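PDB 6LMT: calcium homeostasis modulator 1, which assembles from eight copies into a membrane channel that probably conducts ions and perhaps larger solutes such as ATP. Local coordinates for residues Y97-C100 / S101-R105; K122-L125 / C126-I130; E168-V171 / A172-Y176; C243-Q246 / Y247-I251. All blocks are in the same frame, centred on the assembly; numbering follows the deposited sequence.

Contact 1: residues Y97-C100 / S101-R105; sequences YMLC and SITQR. With Y01 (cholesterol hemisuccinate), chain K.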
loop_
_atom_site.group_PDB
_atom_site.type_symbol
_atom_site.label_atom_id
_atom_site.label_comp_id
_atom_site.label_asym_id
_atom_site.label_seq_id
_atom_site.Cartn_x
_atom_site.Cartn_y
_atom_site.Cartn_z
ATOM N N TYR A 97 33.409 7.739 31.622
ATOM C CA TYR A 97 32.096 8.232 31.236
ATOM C C TYR A 97 31.711 7.718 29.862
ATOM O O TYR A 97 30.543 7.417 29.604
ATOM C CB TYR A 97 32.071 9.757 31.253
ATOM C CG TYR A 97 30.691 10.261 31.031
ATOM C CD1 TYR A 97 29.770 10.194 32.053
ATOM C CD2 TYR A 97 30.281 10.746 29.799
ATOM C CE1 TYR A 97 28.502 10.609 31.873
ATOM C CE2 TYR A 97 28.994 11.163 29.609
ATOM C CZ TYR A 97 28.113 11.092 30.660
ATOM O OH TYR A 97 26.813 11.496 30.537
ATOM N N MET A 98 32.693 7.607 28.982
ATOM C CA MET A 98 32.493 7.128 27.624
ATOM C C MET A 98 32.075 5.666 27.604
ATOM O O MET A 98 31.161 5.282 26.868
ATOM C CB MET A 98 33.806 7.319 26.905
ATOM C CG MET A 98 33.879 7.143 25.474
ATOM S SD MET A 98 35.658 7.351 25.300
ATOM C CE MET A 98 35.892 9.061 25.754
ATOM N N LEU A 99 32.752 4.844 28.404
ATOM C CA LEU A 99 32.402 3.439 28.544
ATOM C C LEU A 99 31.016 3.266 29.143
ATOM O O LEU A 99 30.263 2.380 28.730
ATOM C CB LEU A 99 33.446 2.749 29.410
ATOM C CG LEU A 99 33.271 1.279 29.746
ATOM C CD1 LEU A 99 33.295 0.424 28.502
ATOM C CD2 LEU A 99 34.362 0.871 30.690
ATOM N N CYS A 100 30.658 4.114 30.104
ATOM C CA CYS A 100 29.336 4.044 30.705
ATOM C C CYS A 100 28.249 4.463 29.725
ATOM O O CYS A 100 27.137 3.942 29.782
ATOM C CB CYS A 100 29.307 4.909 31.961
ATOM S SG CYS A 100 27.787 4.827 32.903
ATOM N N SER A 101 28.561 5.375 28.807
ATOM C CA SER A 101 27.600 5.790 27.791
ATOM C C SER A 101 27.313 4.676 26.794
ATOM O O SER A 101 26.159 4.459 26.413
ATOM C CB SER A 101 28.132 7.016 27.062
ATOM O OG SER A 101 27.321 7.343 25.956
ATOM N N ILE A 102 28.354 3.971 26.356
ATOM C CA ILE A 102 28.185 2.870 25.417
ATOM C C ILE A 102 27.448 1.710 26.076
ATOM O O ILE A 102 26.589 1.074 25.459
ATOM C CB ILE A 102 29.560 2.438 24.877
ATOM C CG1 ILE A 102 30.223 3.586 24.138
ATOM C CG2 ILE A 102 29.433 1.301 23.928
ATOM C CD1 ILE A 102 31.659 3.311 23.777
ATOM N N THR A 103 27.749 1.446 27.346
ATOM C CA THR A 103 27.141 0.339 28.066
ATOM C C THR A 103 25.652 0.560 28.282
ATOM O O THR A 103 24.855 -0.368 28.119
ATOM C CB THR A 103 27.856 0.153 29.399
ATOM O OG1 THR A 103 29.236 -0.106 29.153
ATOM C CG2 THR A 103 27.278 -0.991 30.181
ATOM N N GLN A 104 25.256 1.789 28.606
ATOM C CA GLN A 104 23.852 2.075 28.876
ATOM C C GLN A 104 22.996 2.013 27.622
ATOM O O GLN A 104 21.835 1.608 27.696
ATOM C CB GLN A 104 23.731 3.434 29.546
ATOM C CG GLN A 104 24.170 3.409 30.983
ATOM C CD GLN A 104 24.339 4.784 31.550
ATOM O OE1 GLN A 104 24.256 5.775 30.832
ATOM N NE2 GLN A 104 24.591 4.860 32.845
ATOM N N ARG A 105 23.531 2.394 26.471
ATOM C CA ARG A 105 22.754 2.235 25.252
ATOM C C ARG A 105 22.751 0.800 24.749
ATOM O O ARG A 105 21.869 0.426 23.976
ATOM C CB ARG A 105 23.286 3.158 24.171
ATOM C CG ARG A 105 23.146 4.610 24.527
ATOM C CD ARG A 105 23.803 5.483 23.486
ATOM N NE ARG A 105 25.241 5.247 23.421
ATOM C CZ ARG A 105 26.045 5.791 22.516
ATOM N NH1 ARG A 105 25.551 6.616 21.606
ATOM N NH2 ARG A 105 27.342 5.524 22.527
HETATM C CAA Y01 K . 18.875 -7.486 30.937
HETATM C CBA Y01 K . 18.870 -6.216 31.766
HETATM C CAB Y01 K . 19.661 -6.415 33.047
HETATM C CAN Y01 K . 19.406 -5.043 30.962
HETATM C CAJ Y01 K . 19.602 -3.746 31.714
HETATM C CAO Y01 K . 18.324 -2.989 31.958
HETATM C CBB Y01 K . 18.483 -1.557 32.499
HETATM C CAC Y01 K . 19.426 -1.559 33.699
HETATM C CBE Y01 K . 18.871 -0.586 31.362
HETATM C CAP Y01 K . 17.998 -0.834 30.101
HETATM C CAQ Y01 K . 17.854 0.507 29.364
HETATM C CBG Y01 K . 18.865 1.403 30.066
HETATM C CBI Y01 K . 18.783 0.962 31.543
HETATM C CAE Y01 K . 17.435 1.320 32.186
HETATM C CAU Y01 K . 19.938 1.671 32.260
HETATM C CAS Y01 K . 19.859 3.194 32.107
HETATM C CBF Y01 K . 19.855 3.646 30.639
HETATM C CBD Y01 K . 18.784 2.905 29.822
HETATM C CAK Y01 K . 18.968 3.223 28.341
HETATM C CAI Y01 K . 19.288 4.658 28.075
HETATM C CAZ Y01 K . 19.537 5.557 29.014
HETATM C CAV Y01 K . 19.679 7.026 28.665
HETATM C CBH Y01 K . 19.714 5.185 30.484
HETATM C CAD Y01 K . 18.504 5.724 31.268
HETATM C CAT Y01 K . 21.006 5.862 30.989
HETATM C CAR Y01 K . 21.074 7.355 30.676
HETATM C CBC Y01 K . 20.963 7.621 29.200
HETATM O OAW Y01 K . 20.919 9.070 29.021
HETATM C CAY Y01 K . 21.248 9.606 27.847
HETATM O OAG Y01 K . 21.563 8.974 26.881
HETATM C CAM Y01 K . 21.216 11.106 27.896
HETATM C CAL Y01 K . 21.586 11.853 26.626
HETATM C CAX Y01 K . 20.468 11.994 25.608
HETATM O OAH Y01 K . 19.503 12.721 25.896
HETATM O OAF Y01 K . 20.562 11.373 24.530
#
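Thr103 and Leu99 lie one turn apart on helix 92-105, and their side chains cross at a slant. The main tie is the threonine hydroxyl: Thr103 OG1 donates to Leu99 O at 2.7 Å. Thr103 OG1 sits beside its own backbone N (chi1 -59°), which turns it back toward the preceding turn. The backbone N of Thr103 donates to the same Leu99 O at 3.0 Å. The two donors come from opposite faces of the carbonyl plane, so one oxygen takes two bonds.

Gln104 makes the next pairing. Its extended chain passes Cys100 O, with Gln104 CG 3.2 Å from that oxygen. The two ends of its amide then face different partners. Gln104 NE2 lies 3.2 Å from Cys100 SG. Gln104 OE1 is turned to the cholesterol hemisuccinate and comes within 3.3 Å of its atom CAT, in the sterol ring system. Arg105 folds back on the helix, where its NE donates to Ser101 O.

This part of helix 92-105 packs against three other helices. Thr103 packs on Phe64 and Phe68 of helix 48-70. Ile102 and Leu99 reach Leu77 of helix 74-82, and Met98 meets Thr214 and Trp217 of helix 210-258.

Contact 2: residues K122-L125 / C126-I130; sequences KSFL and CAFSI. With Y01 (cholesterol hemisuccinate), chain J.
Phe124 and Phe128 form a T-shaped aromatic pair one turn apart on the short helix 122-128. Both side chains point the same way. The edge of the Phe128 ring is directed at the face of the Phe124 ring, with the planes at 72° and the centroids 5.0 Å apart.

The Phe128 side chain can be followed outward. Its CB lies 3.3 Å from Phe124 O, the carbonyl that also receives a weak bond from Phe128 N. CG sits beside the backbone N (chi1 -66°), which carries the ring along the same side of the helix as Phe124. From there the ring has two flanks. On one, Phe128 CD2 is 3.8 Å from Phe124 CG, and Phe128 CE2 stands 3.6 Å above the Phe124 plane, over its centre. Ala127 CB covers one face of the Phe128 ring.

A disulfide between Cys126 and Cys41 ties the helix to the chain near Pro42. The Phe124 ring is also packed on Ile177, Ser181 and Cys184 of helix 167-202. Phe128 belongs to a pocket for cholesterol hemisuccinate completed by Tyr49, Ile53, Leu56, Val114 and Asn131. Its other flank meets that sterol: Phe128 CE1 is 3.5 Å from CAD, and at the tip Phe128 CZ is 3.6 Å from CAE.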
loop_
_atom_site.group_PDB
_atom_site.type_symbol
_atom_site.label_atom_id
_atom_site.label_comp_id
_atom_site.label_asym_id
_atom_site.label_seq_id
_atom_site.Cartn_x
_atom_site.Cartn_y
_atom_site.Cartn_z
ATOM N N LYS A 122 6.329 -18.138 27.504
ATOM C CA LYS A 122 6.753 -19.463 27.065
ATOM C C LYS A 122 8.031 -19.944 27.730
ATOM O O LYS A 122 8.199 -21.147 27.897
ATOM C CB LYS A 122 6.953 -19.493 25.561
ATOM C CG LYS A 122 5.724 -19.329 24.755
ATOM C CD LYS A 122 6.074 -19.554 23.324
ATOM C CE LYS A 122 4.888 -19.452 22.415
ATOM N NZ LYS A 122 4.458 -18.053 22.266
ATOM N N SER A 123 8.947 -19.045 28.083
ATOM C CA SER A 123 10.158 -19.451 28.782
ATOM C C SER A 123 9.873 -19.940 30.186
ATOM O O SER A 123 10.547 -20.848 30.667
ATOM C CB SER A 123 11.156 -18.314 28.836
ATOM O OG SER A 123 11.767 -18.149 27.589
ATOM N N PHE A 124 8.906 -19.340 30.874
ATOM C CA PHE A 124 8.538 -19.868 32.175
ATOM C C PHE A 124 7.734 -21.137 32.046
ATOM O O PHE A 124 7.805 -21.991 32.926
ATOM C CB PHE A 124 7.733 -18.877 33.017
ATOM C CG PHE A 124 8.548 -17.859 33.740
ATOM C CD1 PHE A 124 9.865 -17.639 33.430
ATOM C CD2 PHE A 124 8.026 -17.241 34.860
ATOM C CE1 PHE A 124 10.601 -16.731 34.129
ATOM C CE2 PHE A 124 8.771 -16.343 35.571
ATOM C CZ PHE A 124 10.056 -16.092 35.204
ATOM N N LEU A 125 6.945 -21.266 30.983
ATOM C CA LEU A 125 6.162 -22.475 30.796
ATOM C C LEU A 125 7.058 -23.663 30.522
ATOM O O LEU A 125 6.816 -24.757 31.029
ATOM C CB LEU A 125 5.167 -22.280 29.664
ATOM C CG LEU A 125 4.221 -23.435 29.379
ATOM C CD1 LEU A 125 3.306 -23.713 30.545
ATOM C CD2 LEU A 125 3.443 -23.124 28.153
ATOM N N CYS A 126 8.114 -23.459 29.745
ATOM C CA CYS A 126 9.050 -24.534 29.481
ATOM C C CYS A 126 9.873 -24.853 30.719
ATOM O O CYS A 126 9.963 -26.010 31.117
ATOM C CB CYS A 126 9.930 -24.158 28.288
ATOM S SG CYS A 126 10.909 -25.476 27.571
ATOM N N ALA A 127 10.405 -23.838 31.391
ATOM C CA ALA A 127 11.342 -24.074 32.480
ATOM C C ALA A 127 10.699 -24.584 33.763
ATOM O O ALA A 127 11.370 -25.263 34.541
ATOM C CB ALA A 127 12.106 -22.803 32.784
ATOM N N PHE A 128 9.424 -24.295 34.015
ATOM C CA PHE A 128 8.841 -24.496 35.338
ATOM C C PHE A 128 7.658 -25.447 35.330
ATOM O O PHE A 128 6.944 -25.527 36.323
ATOM C CB PHE A 128 8.415 -23.154 35.927
ATOM C CG PHE A 128 9.552 -22.245 36.220
ATOM C CD1 PHE A 128 10.741 -22.738 36.701
ATOM C CD2 PHE A 128 9.482 -20.914 35.873
ATOM C CE1 PHE A 128 11.797 -21.910 36.917
ATOM C CE2 PHE A 128 10.540 -20.090 36.082
ATOM C CZ PHE A 128 11.699 -20.592 36.606
ATOM N N SER A 129 7.419 -26.163 34.243
ATOM C CA SER A 129 6.269 -27.049 34.210
ATOM C C SER A 129 6.498 -28.348 34.963
ATOM O O SER A 129 5.526 -29.003 35.334
ATOM C CB SER A 129 5.873 -27.358 32.775
ATOM O OG SER A 129 6.894 -28.081 32.127
ATOM N N ILE A 130 7.748 -28.744 35.201
ATOM C CA ILE A 130 7.986 -29.895 36.064
ATOM C C ILE A 130 7.947 -29.526 37.534
ATOM O O ILE A 130 7.985 -30.415 38.387
ATOM C CB ILE A 130 9.337 -30.582 35.793
ATOM C CG1 ILE A 130 10.481 -29.622 36.054
ATOM C CG2 ILE A 130 9.409 -31.106 34.394
ATOM C CD1 ILE A 130 11.801 -30.292 36.078
HETATM C CAA Y01 J . 18.332 -11.374 34.579
HETATM C CBA Y01 J . 17.105 -11.539 33.701
HETATM C CAB Y01 J . 17.494 -12.111 32.350
HETATM C CAN Y01 J . 16.042 -12.394 34.389
HETATM C CAJ Y01 J . 16.443 -13.810 34.706
HETATM C CAO Y01 J . 15.613 -14.406 35.816
HETATM C CBB Y01 J . 15.897 -15.874 36.173
HETATM C CAC Y01 J . 17.403 -16.120 36.186
HETATM C CBE Y01 J . 15.213 -16.222 37.513
HETATM C CAP Y01 J . 13.784 -15.615 37.610
HETATM C CAQ Y01 J . 12.866 -16.714 38.164
HETATM C CBG Y01 J . 13.843 -17.595 38.926
HETATM C CBI Y01 J . 15.047 -17.707 37.970
HETATM C CAE Y01 J . 14.736 -18.585 36.752
HETATM C CAU Y01 J . 16.166 -18.333 38.811
HETATM C CAS Y01 J . 15.767 -19.702 39.383
HETATM C CBF Y01 J . 14.459 -19.696 40.196
HETATM C CBD Y01 J . 13.348 -18.936 39.445
HETATM C CAK Y01 J . 12.133 -18.772 40.346
HETATM C CAI Y01 J . 11.721 -20.095 40.898
HETATM C CAZ Y01 J . 12.508 -21.160 40.932
HETATM C CAV Y01 J . 11.980 -22.494 41.404
HETATM C CBH Y01 J . 13.997 -21.133 40.596
HETATM C CAD Y01 J . 14.256 -22.136 39.456
HETATM C CAT Y01 J . 14.727 -21.616 41.871
HETATM C CAR Y01 J . 14.199 -22.961 42.391
HETATM C CBC Y01 J . 12.711 -22.939 42.650
HETATM O OAW Y01 J . 12.237 -24.276 42.987
HETATM C CAY Y01 J . 11.009 -24.412 43.484
HETATM O OAG Y01 J . 10.375 -23.518 43.966
HETATM C CAM Y01 J . 10.501 -25.820 43.359
HETATM C CAL Y01 J . 9.044 -25.979 43.745
HETATM C CAX Y01 J . 8.496 -27.392 43.649
HETATM O OAH Y01 J . 9.270 -28.306 43.300
HETATM O OAF Y01 J . 7.293 -27.573 43.922
#

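Contact 3: residues E168-V171 / A172-Y176; sequences EVRV and AATRY
Glu168 to Val171 and Ala172 to Tyr176 are consecutive turns of one regular alpha helix, 167-202. Backbone N-H groups bond to carbonyls four residues back without a break. Ala172 N donates to Glu168 O at 3.1 Å, and Ala173 N to Val169 O at 3.0 Å. Arg175 N donates to Val171 O at 3.0 Å, and Tyr176 N continues the pattern to Ala172 O.

Thr174 adds a side-chain bond to this pattern. Thr174 OG1 stands beside its own backbone N (chi1 -57°) and donates to Arg170 O at 2.6 Å. Thr174 N reaches the same oxygen from the opposite face of the carbonyl plane. The hydroxyl proton is thus used within its own helix. The Arg170 and Thr174 side chains run side by side in the same direction, with Arg170 CG 4.1 Å from Thr174 OG1. Arg170 then bends at its third torsion, and its NH2 is held by Asn167 OD1.

Arg175 takes a different course. It is extended from CG to NE, and Arg175 CG passes 3.4 Å from Val171 O. Val171 CG1 lies at the edge of the guanidinium, near its plane, 4.2 Å from Arg175 NE. Farther out, Arg175 NH1 donates to Cys41 O of the second subunit. This is a polar tie across the subunit interface.

Glu168 and Val171 also face the second subunit, against its Leu163 and Asp162. Inside the chain, Ala173 packs on Leu132 and Val169 on Ile134, both in loops. Thr174 meets Leu125 of helix 122-128.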
loop_
_atom_site.group_PDB
_atom_site.type_symbol
_atom_site.label_atom_id
_atom_site.label_comp_id
_atom_site.label_asym_id
_atom_site.label_seq_id
_atom_site.Cartn_x
_atom_site.Cartn_y
_atom_site.Cartn_z
ATOM N N GLU A 168 -7.711 -29.588 29.379
ATOM C CA GLU A 168 -8.170 -28.771 30.493
ATOM C C GLU A 168 -7.061 -28.541 31.506
ATOM O O GLU A 168 -6.909 -27.428 32.016
ATOM C CB GLU A 168 -9.388 -29.435 31.138
ATOM C CG GLU A 168 -10.075 -28.621 32.211
ATOM C CD GLU A 168 -9.582 -28.936 33.614
ATOM O OE1 GLU A 168 -9.329 -30.120 33.915
ATOM O OE2 GLU A 168 -9.404 -27.989 34.405
ATOM N N VAL A 169 -6.276 -29.570 31.803
ATOM C CA VAL A 169 -5.157 -29.421 32.724
ATOM C C VAL A 169 -4.051 -28.596 32.086
ATOM O O VAL A 169 -3.386 -27.804 32.756
ATOM C CB VAL A 169 -4.674 -30.814 33.164
ATOM C CG1 VAL A 169 -3.430 -30.748 34.002
ATOM C CG2 VAL A 169 -5.742 -31.469 33.946
ATOM N N ARG A 170 -3.870 -28.730 30.779
ATOM C CA ARG A 170 -2.847 -27.963 30.093
ATOM C C ARG A 170 -3.203 -26.488 30.039
ATOM O O ARG A 170 -2.340 -25.643 30.250
ATOM C CB ARG A 170 -2.647 -28.502 28.688
ATOM C CG ARG A 170 -1.513 -27.866 27.985
ATOM C CD ARG A 170 -1.474 -28.239 26.546
ATOM N NE ARG A 170 -2.683 -27.817 25.864
ATOM C CZ ARG A 170 -2.911 -26.589 25.422
ATOM N NH1 ARG A 170 -2.014 -25.637 25.580
ATOM N NH2 ARG A 170 -4.048 -26.312 24.816
ATOM N N VAL A 171 -4.464 -26.162 29.764
ATOM C CA VAL A 171 -4.894 -24.769 29.688
ATOM C C VAL A 171 -4.836 -24.105 31.059
ATOM O O VAL A 171 -4.424 -22.948 31.182
ATOM C CB VAL A 171 -6.293 -24.699 29.048
ATOM C CG1 VAL A 171 -6.944 -23.370 29.254
ATOM C CG2 VAL A 171 -6.177 -24.926 27.573
ATOM N N ALA A 172 -5.180 -24.840 32.114
ATOM C CA ALA A 172 -5.137 -24.272 33.453
ATOM C C ALA A 172 -3.709 -24.053 33.931
ATOM O O ALA A 172 -3.414 -23.039 34.567
ATOM C CB ALA A 172 -5.890 -25.170 34.420
ATOM N N ALA A 173 -2.807 -24.982 33.629
ATOM C CA ALA A 173 -1.415 -24.828 34.031
ATOM C C ALA A 173 -0.693 -23.779 33.204
ATOM O O ALA A 173 0.197 -23.102 33.714
ATOM C CB ALA A 173 -0.697 -26.168 33.926
ATOM N N THR A 174 -1.062 -23.631 31.938
ATOM C CA THR A 174 -0.471 -22.600 31.101
ATOM C C THR A 174 -0.899 -21.211 31.545
ATOM O O THR A 174 -0.086 -20.288 31.550
ATOM C CB THR A 174 -0.848 -22.849 29.647
ATOM O OG1 THR A 174 -0.409 -24.153 29.280
ATOM C CG2 THR A 174 -0.213 -21.849 28.721
ATOM N N ARG A 175 -2.163 -21.045 31.934
ATOM C CA ARG A 175 -2.636 -19.746 32.396
ATOM C C ARG A 175 -2.034 -19.348 33.724
ATOM O O ARG A 175 -1.784 -18.164 33.953
ATOM C CB ARG A 175 -4.146 -19.747 32.511
ATOM C CG ARG A 175 -4.820 -19.570 31.221
ATOM C CD ARG A 175 -6.262 -19.594 31.435
ATOM N NE ARG A 175 -6.995 -19.276 30.227
ATOM C CZ ARG A 175 -7.336 -18.045 29.868
ATOM N NH1 ARG A 175 -7.019 -17.024 30.632
ATOM N NH2 ARG A 175 -8.016 -17.843 28.761
ATOM N N TYR A 176 -1.805 -20.315 34.602
ATOM C CA TYR A 176 -1.180 -20.039 35.883
ATOM C C TYR A 176 0.264 -19.592 35.726
ATOM O O TYR A 176 0.691 -18.634 36.370
ATOM C CB TYR A 176 -1.290 -21.279 36.755
ATOM C CG TYR A 176 -0.516 -21.238 38.031
ATOM C CD1 TYR A 176 -0.852 -20.363 39.040
ATOM C CD2 TYR A 176 0.522 -22.113 38.245
ATOM C CE1 TYR A 176 -0.160 -20.338 40.207
ATOM C CE2 TYR A 176 1.218 -22.099 39.412
ATOM C CZ TYR A 176 0.869 -21.210 40.392
ATOM O OH TYR A 176 1.566 -21.186 41.566
#

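Contact 4: residues C243-Q246 / Y247-I251; sequences CIHQ and YFENI
Two first torsions and a bend in Glu249 bring His245 and Glu249 together, one turn apart. The imidazole carbon CG of His245 lies anti to its backbone N (chi1 -170°). Glu249 CG lies beside its own N (chi1 -68°), and the chain bends at the next torsion. This brings Glu249 OE2 to 3.0 Å from His245 NE2. The angle is poor for a hydrogen bond, and the ring and carboxylate planes are 65° apart. The nearby carboxylate might still favour a protonated imidazole. Glu249 CG also passes 3.2 Å from His245 O.

Ile244 and Phe248 pair on another, buried side of the helix. They point the same way, and Ile244 CG2 meets the edge of the phenyl ring, 4.0 Å from Phe248 CE2. Phe248 N donates to Ile244 O at 3.2 Å. The backbone bond from Glu249 N to His245 O is weak.

Phe248 stacks on His235 of the third subunit, and Ile244 packs on Thr231 of that subunit. Tyr247 packs on Phe228 of the third subunit and Leu212 of the fourth. The exposed polar side and the apolar side against neighbouring chains make this an amphipathic helix at a subunit interface.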
loop_
_atom_site.group_PDB
_atom_site.type_symbol
_atom_site.label_atom_id
_atom_site.label_comp_id
_atom_site.label_asym_id
_atom_site.label_seq_id
_atom_site.Cartn_x
_atom_site.Cartn_y
_atom_site.Cartn_z
ATOM N N CYS A 243 46.522 10.969 -14.411
ATOM C CA CYS A 243 46.618 9.683 -15.097
ATOM C C CYS A 243 45.669 9.596 -16.285
ATOM O O CYS A 243 46.027 9.034 -17.325
ATOM C CB CYS A 243 46.345 8.546 -14.117
ATOM S SG CYS A 243 47.604 8.363 -12.844
ATOM N N ILE A 244 44.467 10.160 -16.159
ATOM C CA ILE A 244 43.483 10.073 -17.235
ATOM C C ILE A 244 43.907 10.927 -18.424
ATOM O O ILE A 244 43.823 10.493 -19.582
ATOM C CB ILE A 244 42.088 10.462 -16.715
ATOM C CG1 ILE A 244 41.599 9.441 -15.681
ATOM C CG2 ILE A 244 41.109 10.590 -17.833
ATOM C CD1 ILE A 244 41.603 8.035 -16.173
ATOM N N HIS A 245 44.403 12.139 -18.153
ATOM C CA HIS A 245 44.832 13.030 -19.226
ATOM C C HIS A 245 46.049 12.474 -19.954
ATOM O O HIS A 245 46.132 12.556 -21.185
ATOM C CB HIS A 245 45.134 14.418 -18.665
ATOM C CG HIS A 245 45.343 15.465 -19.713
ATOM N ND1 HIS A 245 45.902 16.692 -19.436
ATOM C CD2 HIS A 245 45.048 15.476 -21.034
ATOM C CE1 HIS A 245 45.952 17.412 -20.543
ATOM N NE2 HIS A 245 45.443 16.695 -21.528
ATOM N N GLN A 246 46.980 11.867 -19.215
ATOM C CA GLN A 246 48.138 11.237 -19.831
ATOM C C GLN A 246 47.767 9.981 -20.615
ATOM O O GLN A 246 48.462 9.640 -21.579
ATOM C CB GLN A 246 49.182 10.932 -18.750
ATOM C CG GLN A 246 50.523 10.436 -19.262
ATOM C CD GLN A 246 51.233 11.466 -20.120
ATOM O OE1 GLN A 246 51.259 12.651 -19.794
ATOM N NE2 GLN A 246 51.803 11.018 -21.232
ATOM N N TYR A 247 46.672 9.306 -20.251
ATOM C CA TYR A 247 46.218 8.163 -21.041
ATOM C C TYR A 247 45.702 8.599 -22.408
ATOM O O TYR A 247 46.040 7.990 -23.431
ATOM C CB TYR A 247 45.128 7.392 -20.294
ATOM C CG TYR A 247 44.645 6.199 -21.072
ATOM C CD1 TYR A 247 45.422 5.054 -21.157
ATOM C CD2 TYR A 247 43.428 6.222 -21.744
ATOM C CE1 TYR A 247 45.006 3.961 -21.883
ATOM C CE2 TYR A 247 43.001 5.133 -22.475
ATOM C CZ TYR A 247 43.793 4.003 -22.533
ATOM O OH TYR A 247 43.390 2.916 -23.261
ATOM N N PHE A 248 44.882 9.643 -22.449
ATOM C CA PHE A 248 44.334 10.104 -23.715
ATOM C C PHE A 248 45.322 10.899 -24.557
ATOM O O PHE A 248 44.977 11.251 -25.685
ATOM C CB PHE A 248 43.073 10.932 -23.482
ATOM C CG PHE A 248 41.874 10.113 -23.130
ATOM C CD1 PHE A 248 41.155 9.470 -24.119
ATOM C CD2 PHE A 248 41.465 9.981 -21.818
ATOM C CE1 PHE A 248 40.045 8.710 -23.807
ATOM C CE2 PHE A 248 40.353 9.217 -21.500
ATOM C CZ PHE A 248 39.645 8.585 -22.496
ATOM N N GLU A 249 46.527 11.187 -24.055
ATOM C CA GLU A 249 47.560 11.767 -24.912
ATOM C C GLU A 249 47.971 10.800 -26.013
ATOM O O GLU A 249 48.273 11.213 -27.138
ATOM C CB GLU A 249 48.786 12.165 -24.090
ATOM C CG GLU A 249 48.561 13.317 -23.140
ATOM C CD GLU A 249 48.230 14.614 -23.848
ATOM O OE1 GLU A 249 48.768 14.850 -24.953
ATOM O OE2 GLU A 249 47.420 15.391 -23.303
ATOM N N ASN A 250 47.988 9.508 -25.703
ATOM C CA ASN A 250 48.435 8.519 -26.674
ATOM C C ASN A 250 47.256 7.889 -27.403
ATOM O O ASN A 250 47.322 7.631 -28.612
ATOM C CB ASN A 250 49.267 7.459 -25.958
ATOM C CG ASN A 250 50.463 8.056 -25.239
ATOM O OD1 ASN A 250 50.541 8.022 -24.013
ATOM N ND2 ASN A 250 51.390 8.625 -26.001
ATOM N N ILE A 251 46.158 7.650 -26.687
ATOM C CA ILE A 251 45.064 6.899 -27.282
ATOM C C ILE A 251 44.236 7.773 -28.216
ATOM O O ILE A 251 43.730 7.281 -29.230
ATOM C CB ILE A 251 44.243 6.246 -26.160
ATOM C CG1 ILE A 251 45.178 5.357 -25.351
ATOM C CG2 ILE A 251 43.093 5.411 -26.695
ATOM C CD1 ILE A 251 45.818 4.244 -26.147
#

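In the fold
The contacts follow one another along the chain and lie on four different helices: 92-105, 122-128, 167-202 and 210-258. Contacts 2 and 3 are the neighbours, with centres 12 Å apart, and Leu125 CD2 touches Thr174 CG2 at 3.9 Å. Contact 1 lies across the chain's centre from contacts 2 and 3, about 34 Å from contact 2 between centres. Contact 4 is remote, far along the last long helix, with its centre about 81 Å from that of contact 3. Contacts 1 and 2 each border a bound sterol. Contacts 3 and 4 meet other subunits, so the assembly is joined at two widely separated levels of the chain.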